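Conserved hypothetical protein TM0613 (Thermotoga maritima, PDB 1O3U) is of unknown function but has an all-helical HEPN domain, a family whose members are often linked to nucleotide binding or RNA cleavage. Local coordinates at residues 42-47 / 124-128; 20-24 / 118-122; 63-68 / 80-85. All blocks are in the same frame, centred on the assembly; numbering follows the deposited sequence.

Interaction 1 of 3, residues 42-47 / 124-128; sequences AAEKAV and IIRFC
Ala46 sends its CB straight at the neighbouring helix, where it rests 3.7 Å from CG1 of Ile125. The isoleucine is shaped to receive it: CG1 stands beside the backbone N, anti to the carbonyl carbon (chi1 -69°), and the extended chain beyond carries CD1 on to Ala42 CB at 4.1 Å. Ile124 has the same rotamer but divides its branches otherwise. Its CD1 reaches the methyl of Ala43, while CG2, anti to the backbone N, meets Val47 CG2 at 4.0 Å. One turn further on, Cys128 lays SG against the backbone of Ala46, 3.7 Å from its O atom, and also touches the CG2 branch of Val47.

Segments 42-47 and 124-128 belong to helices 32-54 and 104-132, which run almost parallel here (9°) with axes 8.8 Å apart. Three alanines on one helix against two isoleucines and a cysteine on the other illustrate how small residues permit such an approach. Beyond the seam, Val63, Phe66 and Leu67 of helix 63-70 and Leu20 of helix 11-28 continue the packing. With no hydrogen bond crossing between these buried surfaces, cohesion rests on van der Waals fit and the exclusion of water.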
loop_
_atom_site.group_PDB
_atom_site.type_symbol
_atom_site.label_atom_id
_atom_site.label_comp_id
_atom_site.label_asym_id
_atom_site.label_seq_id
_atom_site.Cartn_x
_atom_site.Cartn_y
_atom_site.Cartn_z
ATOM N N ALA A 42 6.284 -0.721 0.618
ATOM C CA ALA A 42 6.899 -1.973 1.064
ATOM C C ALA A 42 7.846 -1.685 2.228
ATOM O O ALA A 42 7.833 -2.399 3.224
ATOM C CB ALA A 42 7.636 -2.608 -0.039
ATOM N N ALA A 43 8.659 -0.632 2.096
ATOM C CA ALA A 43 9.665 -0.315 3.137
ATOM C C ALA A 43 8.950 0.130 4.434
ATOM O O ALA A 43 9.298 -0.281 5.538
ATOM C CB ALA A 43 10.593 0.755 2.652
ATOM N N GLU A 44 7.957 0.981 4.285
ATOM C CA GLU A 44 7.106 1.390 5.414
ATOM C C GLU A 44 6.507 0.220 6.189
ATOM O O GLU A 44 6.576 0.143 7.436
ATOM C CB GLU A 44 5.984 2.307 4.894
ATOM C CG GLU A 44 6.470 3.649 4.453
ATOM C CD GLU A 44 5.357 4.601 4.050
ATOM O OE1 GLU A 44 4.194 4.471 4.578
ATOM O OE2 GLU A 44 5.696 5.514 3.240
ATOM N N LYS A 45 5.895 -0.702 5.464
ATOM C CA LYS A 45 5.244 -1.834 6.077
ATOM C C LYS A 45 6.275 -2.739 6.789
ATOM O O LYS A 45 5.988 -3.258 7.860
ATOM C CB LYS A 45 4.402 -2.597 5.054
ATOM C CG LYS A 45 3.149 -1.826 4.578
ATOM C CD LYS A 45 2.238 -2.677 3.736
ATOM C CE LYS A 45 0.985 -1.933 3.248
ATOM N NZ LYS A 45 1.066 -1.383 1.873
ATOM N N ALA A 46 7.465 -2.898 6.206
ATOM C CA ALA A 46 8.500 -3.781 6.753
ATOM C C ALA A 46 8.915 -3.223 8.131
ATOM O O ALA A 46 8.982 -3.947 9.121
ATOM C CB ALA A 46 9.701 -3.833 5.842
ATOM N N VAL A 47 9.135 -1.931 8.211
ATOM C CA VAL A 47 9.564 -1.348 9.497
ATOM C C VAL A 47 8.454 -1.418 10.556
ATOM O O VAL A 47 8.708 -1.703 11.738
ATOM C CB VAL A 47 10.078 0.087 9.328
ATOM C CG1 VAL A 47 10.538 0.650 10.672
ATOM C CG2 VAL A 47 11.214 0.155 8.312
ATOM N N ILE A 124 15.729 -3.083 2.951
ATOM C CA ILE A 124 15.073 -2.773 4.197
ATOM C C ILE A 124 14.221 -3.943 4.691
ATOM O O ILE A 124 14.258 -4.293 5.916
ATOM C CB ILE A 124 14.273 -1.455 4.059
ATOM C CG1 ILE A 124 15.243 -0.266 3.966
ATOM C CG2 ILE A 124 13.327 -1.259 5.247
ATOM C CD1 ILE A 124 14.596 1.081 3.564
ATOM N N ILE A 125 13.442 -4.539 3.785
ATOM C CA ILE A 125 12.675 -5.735 4.123
ATOM C C ILE A 125 13.565 -6.851 4.725
ATOM O O ILE A 125 13.229 -7.410 5.756
ATOM C CB ILE A 125 11.901 -6.248 2.928
ATOM C CG1 ILE A 125 10.779 -5.282 2.577
ATOM C CG2 ILE A 125 11.415 -7.698 3.182
ATOM C CD1 ILE A 125 10.140 -5.580 1.171
ATOM N N ARG A 126 14.700 -7.139 4.097
ATOM C CA ARG A 126 15.593 -8.210 4.528
ATOM C C ARG A 126 16.273 -7.852 5.868
ATOM O O ARG A 126 16.420 -8.701 6.735
ATOM C CB ARG A 126 16.619 -8.484 3.439
ATOM C CG ARG A 126 15.990 -9.125 2.184
ATOM C CD ARG A 126 16.978 -9.370 1.064
ATOM N NE ARG A 126 16.420 -10.248 0.047
ATOM C CZ ARG A 126 17.010 -10.522 -1.103
ATOM N NH1 ARG A 126 18.188 -10.008 -1.400
ATOM N NH2 ARG A 126 16.427 -11.334 -1.948
ATOM N N PHE A 127 16.593 -6.585 6.066
ATOM C CA PHE A 127 17.100 -6.116 7.371
ATOM C C PHE A 127 16.076 -6.326 8.499
ATOM O O PHE A 127 16.401 -6.852 9.622
ATOM C CB PHE A 127 17.450 -4.647 7.310
ATOM C CG PHE A 127 17.932 -4.103 8.624
ATOM C CD1 PHE A 127 19.209 -4.313 9.043
ATOM C CD2 PHE A 127 17.073 -3.368 9.436
ATOM C CE1 PHE A 127 19.650 -3.775 10.268
ATOM C CE2 PHE A 127 17.502 -2.852 10.632
ATOM C CZ PHE A 127 18.784 -3.058 11.047
ATOM N N CYS A 128 14.846 -5.886 8.252
ATOM C CA CYS A 128 13.750 -6.107 9.180
ATOM C C CYS A 128 13.492 -7.603 9.428
ATOM O O CYS A 128 13.269 -8.001 10.587
ATOM C CB CYS A 128 12.477 -5.423 8.708
ATOM S SG CYS A 128 12.606 -3.629 8.675
#

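Interaction 2 of 3, residues 20-24 / 118-122; sequences LEHAK and VNYAE
Glu122 holds CG anti to its own nitrogen (chi1 -172°) and extends from there, which swings its carboxylate out along the side of its helix toward Lys24. The lysine answers from the other side: its CG lies beside the backbone N, and the rest of the chain is stretched, so that the ammonium group travels across the gap. NZ donates to Glu122 OE2 at 2.9 Å, a hydrogen bond within a salt bridge, and comes from above the carboxylate, 36° out of its plane. The two chains cross at roughly a right angle, with OE1 a more distant neighbour of NZ at 3.4 Å.

Beneath the ion pair the contact turns apolar. Leu20 places CD2 against Glu122 CB at 3.8 Å, while CD1 touches Ala121 CB and lies 3.7 Å from the carbonyl O of Val118. Val118 splits its methyls between two residues: CG1 leans on Lys24 CG at 3.8 Å, and CG2 meets Ala23 CB at 3.9 Å. The lysine is thus amphipathic in use, its aliphatic stem covering a valine and its charge paired beyond.

Were Glu122 an alanine, CB would stay against Leu20, but the Lys24 ammonium would probably lose this charged mate and Leu20 CD2 the CG that packs on it.

Helices 11-28 and 104-132 run antiparallel at this point (163°), with axes 10.3 Å apart. Ser39 of helix 32-54 touches both Ala23 and Val118, while His22 turns to the second subunit and stacks on His22 of that chain. The contact follows a familiar scheme of helical bundles, an apolar interior edged by a salt bridge: the ion pair closes the partly exposed margin while Leu20 and Val118 bury the apolar interior.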
loop_
_atom_site.group_PDB
_atom_site.type_symbol
_atom_site.label_atom_id
_atom_site.label_comp_id
_atom_site.label_asym_id
_atom_site.label_seq_id
_atom_site.Cartn_x
_atom_site.Cartn_y
_atom_site.Cartn_z
ATOM N N LEU A 20 6.416 -5.208 -2.434
ATOM C CA LEU A 20 7.680 -5.373 -3.156
ATOM C C LEU A 20 7.427 -6.102 -4.488
ATOM O O LEU A 20 7.931 -5.693 -5.523
ATOM C CB LEU A 20 8.719 -6.128 -2.324
ATOM C CG LEU A 20 10.139 -6.173 -2.915
ATOM C CD1 LEU A 20 10.714 -4.810 -3.039
ATOM C CD2 LEU A 20 11.064 -7.100 -2.133
ATOM N N GLU A 21 6.633 -7.170 -4.456
ATOM C CA GLU A 21 6.325 -7.908 -5.672
ATOM C C GLU A 21 5.579 -7.018 -6.647
ATOM O O GLU A 21 5.858 -7.045 -7.848
ATOM C CB GLU A 21 5.536 -9.154 -5.371
ATOM C CG GLU A 21 5.442 -10.087 -6.556
ATOM C CD GLU A 21 6.738 -10.845 -6.874
ATOM O OE1 GLU A 21 7.761 -10.791 -6.120
ATOM O OE2 GLU A 21 6.732 -11.498 -7.940
ATOM N N HIS A 22 4.658 -6.213 -6.124
ATOM C CA HIS A 22 3.949 -5.206 -6.926
ATOM C C HIS A 22 4.946 -4.271 -7.606
ATOM O O HIS A 22 4.849 -4.010 -8.808
ATOM C CB HIS A 22 2.970 -4.377 -6.100
ATOM C CG HIS A 22 1.833 -3.778 -6.900
ATOM N ND1 HIS A 22 0.788 -3.096 -6.309
ATOM C CD2 HIS A 22 1.555 -3.805 -8.228
ATOM C CE1 HIS A 22 -0.069 -2.718 -7.243
ATOM N NE2 HIS A 22 0.366 -3.146 -8.409
ATOM N N ALA A 23 5.895 -3.737 -6.833
ATOM C CA ALA A 23 6.909 -2.844 -7.369
ATOM C C ALA A 23 7.707 -3.495 -8.523
ATOM O O ALA A 23 7.996 -2.846 -9.532
ATOM C CB ALA A 23 7.830 -2.433 -6.303
ATOM N N LYS A 24 8.103 -4.747 -8.315
ATOM C CA LYS A 24 8.870 -5.479 -9.279
ATOM C C LYS A 24 8.061 -5.736 -10.583
ATOM O O LYS A 24 8.617 -5.698 -11.679
ATOM C CB LYS A 24 9.347 -6.776 -8.653
ATOM C CG LYS A 24 10.493 -6.570 -7.657
ATOM C CD LYS A 24 11.006 -7.874 -7.172
ATOM C CE LYS A 24 12.043 -7.634 -6.111
ATOM N NZ LYS A 24 12.643 -8.874 -5.668
ATOM N N VAL A 118 13.647 -0.056 -5.748
ATOM C CA VAL A 118 13.125 -1.391 -5.485
ATOM C C VAL A 118 14.167 -2.164 -4.654
ATOM O O VAL A 118 13.834 -2.849 -3.650
ATOM C CB VAL A 118 12.767 -2.113 -6.806
ATOM C CG1 VAL A 118 12.627 -3.605 -6.602
ATOM C CG2 VAL A 118 11.483 -1.498 -7.475
ATOM N N ASN A 119 15.436 -2.082 -5.069
ATOM C CA ASN A 119 16.479 -2.729 -4.305
ATOM C C ASN A 119 16.559 -2.218 -2.873
ATOM O O ASN A 119 16.775 -2.985 -1.952
ATOM C CB ASN A 119 17.841 -2.596 -4.970
ATOM C CG ASN A 119 17.919 -3.346 -6.276
ATOM O OD1 ASN A 119 17.080 -4.224 -6.575
ATOM N ND2 ASN A 119 18.946 -2.996 -7.096
ATOM N N TYR A 120 16.418 -0.916 -2.703
ATOM C CA TYR A 120 16.461 -0.316 -1.367
ATOM C C TYR A 120 15.346 -0.879 -0.511
ATOM O O TYR A 120 15.581 -1.168 0.648
ATOM C CB TYR A 120 16.320 1.193 -1.402
ATOM C CG TYR A 120 17.473 1.947 -2.021
ATOM C CD1 TYR A 120 18.663 1.317 -2.325
ATOM C CD2 TYR A 120 17.388 3.334 -2.218
ATOM C CE1 TYR A 120 19.716 2.016 -2.890
ATOM C CE2 TYR A 120 18.421 4.026 -2.747
ATOM C CZ TYR A 120 19.591 3.369 -3.088
ATOM O OH TYR A 120 20.637 4.075 -3.628
ATOM N N ALA A 121 14.143 -1.004 -1.067
ATOM C CA ALA A 121 13.016 -1.504 -0.298
ATOM C C ALA A 121 13.268 -2.973 0.099
ATOM O O ALA A 121 13.059 -3.377 1.237
ATOM C CB ALA A 121 11.748 -1.395 -1.091
ATOM N N GLU A 122 13.732 -3.755 -0.859
ATOM C CA GLU A 122 14.142 -5.100 -0.589
ATOM C C GLU A 122 15.210 -5.243 0.514
ATOM O O GLU A 122 15.097 -6.118 1.377
ATOM C CB GLU A 122 14.607 -5.759 -1.875
ATOM C CG GLU A 122 14.881 -7.255 -1.736
ATOM C CD GLU A 122 14.763 -7.949 -3.090
ATOM O OE1 GLU A 122 15.232 -7.373 -4.103
ATOM O OE2 GLU A 122 14.172 -9.030 -3.170
#

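Interaction 3 of 3, residues 63-68 / 80-85; sequences VPDFLG and LMDHAL
The pyrrolidine of Pro64 is the one ring that takes part. The Ala84 methyl lies over one face of it, 4.2 Å from CD, and Ala84 O comes in obliquely at CG and CD. Leu85 CD2 meets the CB-CG edge, 3.7 Å from Pro64 CG, the two side chains slanting past each other. The truly planar rings turn elsewhere: Phe66 packs back on Val47 and Lys48 of helix 32-54, and His83 stacks with Tyr120 of helix 104-132.

Ala84 forms the centre of the contact. Its CB points at the other helix and touches both Val63 CG1 and Leu67 CD1, each 3.7 Å away, and Leu67 CD1 also reaches the carbonyl O of Leu80.

Met81 closes the more exposed side. CG starts anti to the backbone N, but the chain then bends at both following torsions (chi2 54°, chi3 50°), turning the thioether onto helix 63-70. SD comes to 4.1 Å from Pro64 CA, and CE presses on Leu67 CB at 3.3 Å, tighter than usual for two carbons, so its exact spacing is doubtful. Gly68, beside this methyl, contributes its backbone N to the same patch.

Helices 63-70 and 78-88 run antiparallel at 154°, with axes 9.0 Å apart, making a short helical hairpin. Val63 also packs on Ala43, Glu44 and Ile124, and Leu80 on Lys123 and Phe127, so the hairpin's inner side meets the long helices. No hydrogen bond joins the two segments; backbone bonds run within each helix, and His83 NE2 bonds to Lys123 of helix 104-132. The pairing therefore depends on the shape of methyls, a proline ring and a bent thioether, buried toward the long helices and more open near Met81 and Leu85.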
loop_
_atom_site.group_PDB
_atom_site.type_symbol
_atom_site.label_atom_id
_atom_site.label_comp_id
_atom_site.label_asym_id
_atom_site.label_seq_id
_atom_site.Cartn_x
_atom_site.Cartn_y
_atom_site.Cartn_z
ATOM N N VAL A 63 9.344 6.322 5.950
ATOM C CA VAL A 63 10.352 5.328 6.348
ATOM C C VAL A 63 11.443 5.967 7.180
ATOM O O VAL A 63 11.820 5.391 8.181
ATOM C CB VAL A 63 10.942 4.589 5.128
ATOM C CG1 VAL A 63 11.927 3.511 5.565
ATOM C CG2 VAL A 63 9.813 3.992 4.341
ATOM N N PRO A 64 11.949 7.159 6.831
ATOM C CA PRO A 64 12.855 7.853 7.741
ATOM C C PRO A 64 12.260 8.069 9.126
ATOM O O PRO A 64 13.018 7.897 10.069
ATOM C CB PRO A 64 13.114 9.193 7.044
ATOM C CG PRO A 64 12.907 8.937 5.667
ATOM C CD PRO A 64 11.772 7.936 5.593
ATOM N N ASP A 65 10.956 8.359 9.238
ATOM C CA ASP A 65 10.301 8.547 10.535
ATOM C C ASP A 65 10.454 7.268 11.354
ATOM O O ASP A 65 10.960 7.289 12.464
ATOM C CB ASP A 65 8.794 8.870 10.412
ATOM C CG ASP A 65 8.510 10.291 9.985
ATOM O OD1 ASP A 65 9.394 11.169 10.112
ATOM O OD2 ASP A 65 7.399 10.614 9.504
ATOM N N PHE A 66 10.038 6.145 10.787
ATOM C CA PHE A 66 10.016 4.897 11.541
ATOM C C PHE A 66 11.435 4.401 11.860
ATOM O O PHE A 66 11.700 3.947 12.959
ATOM C CB PHE A 66 9.250 3.815 10.792
ATOM C CG PHE A 66 7.828 4.185 10.427
ATOM C CD1 PHE A 66 6.958 4.716 11.353
ATOM C CD2 PHE A 66 7.348 3.906 9.157
ATOM C CE1 PHE A 66 5.654 5.012 11.008
ATOM C CE2 PHE A 66 6.035 4.223 8.812
ATOM C CZ PHE A 66 5.196 4.767 9.748
ATOM N N LEU A 67 12.353 4.474 10.910
ATOM C CA LEU A 67 13.757 4.074 11.204
ATOM C C LEU A 67 14.422 4.938 12.250
ATOM O O LEU A 67 15.213 4.453 13.051
ATOM C CB LEU A 67 14.606 4.101 9.934
ATOM C CG LEU A 67 14.421 3.004 8.927
ATOM C CD1 LEU A 67 15.516 3.169 7.877
ATOM C CD2 LEU A 67 14.519 1.582 9.595
ATOM N N GLY A 68 14.100 6.227 12.270
ATOM C CA GLY A 68 14.615 7.108 13.293
ATOM C C GLY A 68 14.151 6.667 14.664
ATOM O O GLY A 68 14.946 6.616 15.577
ATOM N N LEU A 80 21.173 2.163 5.331
ATOM C CA LEU A 80 19.705 1.962 5.316
ATOM C C LEU A 80 18.964 3.269 5.557
ATOM O O LEU A 80 17.928 3.482 4.996
ATOM C CB LEU A 80 19.273 0.912 6.327
ATOM C CG LEU A 80 19.672 -0.525 5.995
ATOM C CD1 LEU A 80 19.025 -1.538 6.992
ATOM C CD2 LEU A 80 19.358 -0.904 4.550
ATOM N N MET A 81 19.461 4.120 6.451
ATOM C CA MET A 81 18.839 5.442 6.628
ATOM C C MET A 81 18.959 6.233 5.344
ATOM O O MET A 81 17.999 6.885 4.955
ATOM C CB MET A 81 19.469 6.244 7.773
ATOM C CG MET A 81 18.762 7.595 8.054
ATOM S SD MET A 81 16.905 7.538 8.362
ATOM C CE MET A 81 16.968 6.329 9.514
ATOM N N ASP A 82 20.137 6.182 4.705
ATOM C CA ASP A 82 20.363 6.803 3.394
ATOM C C ASP A 82 19.333 6.314 2.366
ATOM O O ASP A 82 18.725 7.109 1.670
ATOM C CB ASP A 82 21.773 6.511 2.852
ATOM C CG ASP A 82 22.852 7.395 3.464
ATOM O OD1 ASP A 82 24.060 7.225 3.101
ATOM O OD2 ASP A 82 22.587 8.290 4.303
ATOM N N HIS A 83 19.151 5.008 2.276
ATOM C CA HIS A 83 18.158 4.457 1.341
ATOM C C HIS A 83 16.749 4.944 1.663
ATOM O O HIS A 83 15.955 5.239 0.764
ATOM C CB HIS A 83 18.145 2.930 1.370
ATOM C CG HIS A 83 19.434 2.283 0.967
ATOM N ND1 HIS A 83 20.447 2.955 0.322
ATOM C CD2 HIS A 83 19.858 1.001 1.101
ATOM C CE1 HIS A 83 21.456 2.129 0.105
ATOM N NE2 HIS A 83 21.106 0.924 0.529
ATOM N N ALA A 84 16.443 5.004 2.959
ATOM C CA ALA A 84 15.128 5.412 3.416
ATOM C C ALA A 84 14.853 6.827 2.962
ATOM O O ALA A 84 13.759 7.146 2.557
ATOM C CB ALA A 84 15.026 5.327 4.903
ATOM N N LEU A 85 15.862 7.666 3.010
ATOM C CA LEU A 85 15.677 9.062 2.652
ATOM C C LEU A 85 15.426 9.182 1.163
ATOM O O LEU A 85 14.607 9.986 0.769
ATOM C CB LEU A 85 16.860 9.894 3.092
ATOM C CG LEU A 85 16.819 10.008 4.621
ATOM C CD1 LEU A 85 18.218 10.276 5.183
ATOM C CD2 LEU A 85 15.826 11.083 5.041
#

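Interactions 1 and 2 share helix 104-132, which runs alongside helix 32-54 in one and against helix 11-28 in the other; their centres lie about 10 Å apart, and Leu20 touches both Ala42 and Ile125 where they meet. Along the chain these two contacts alternate, interlocking the first two helices with the last. Interaction 3 is nested within the loop each of them closes. Its centre is about 10 Å from that of interaction 1, bridged by Val63 and Phe66, and about 16 Å from interaction 2, bridged by His83 and Tyr120. The short hairpin packs onto helices 32-54 and 104-132, helix 11-28 completing the bundle, and disulfide Cys36–Cys91 ties helix 32-54 to the chain just after helix 78-88.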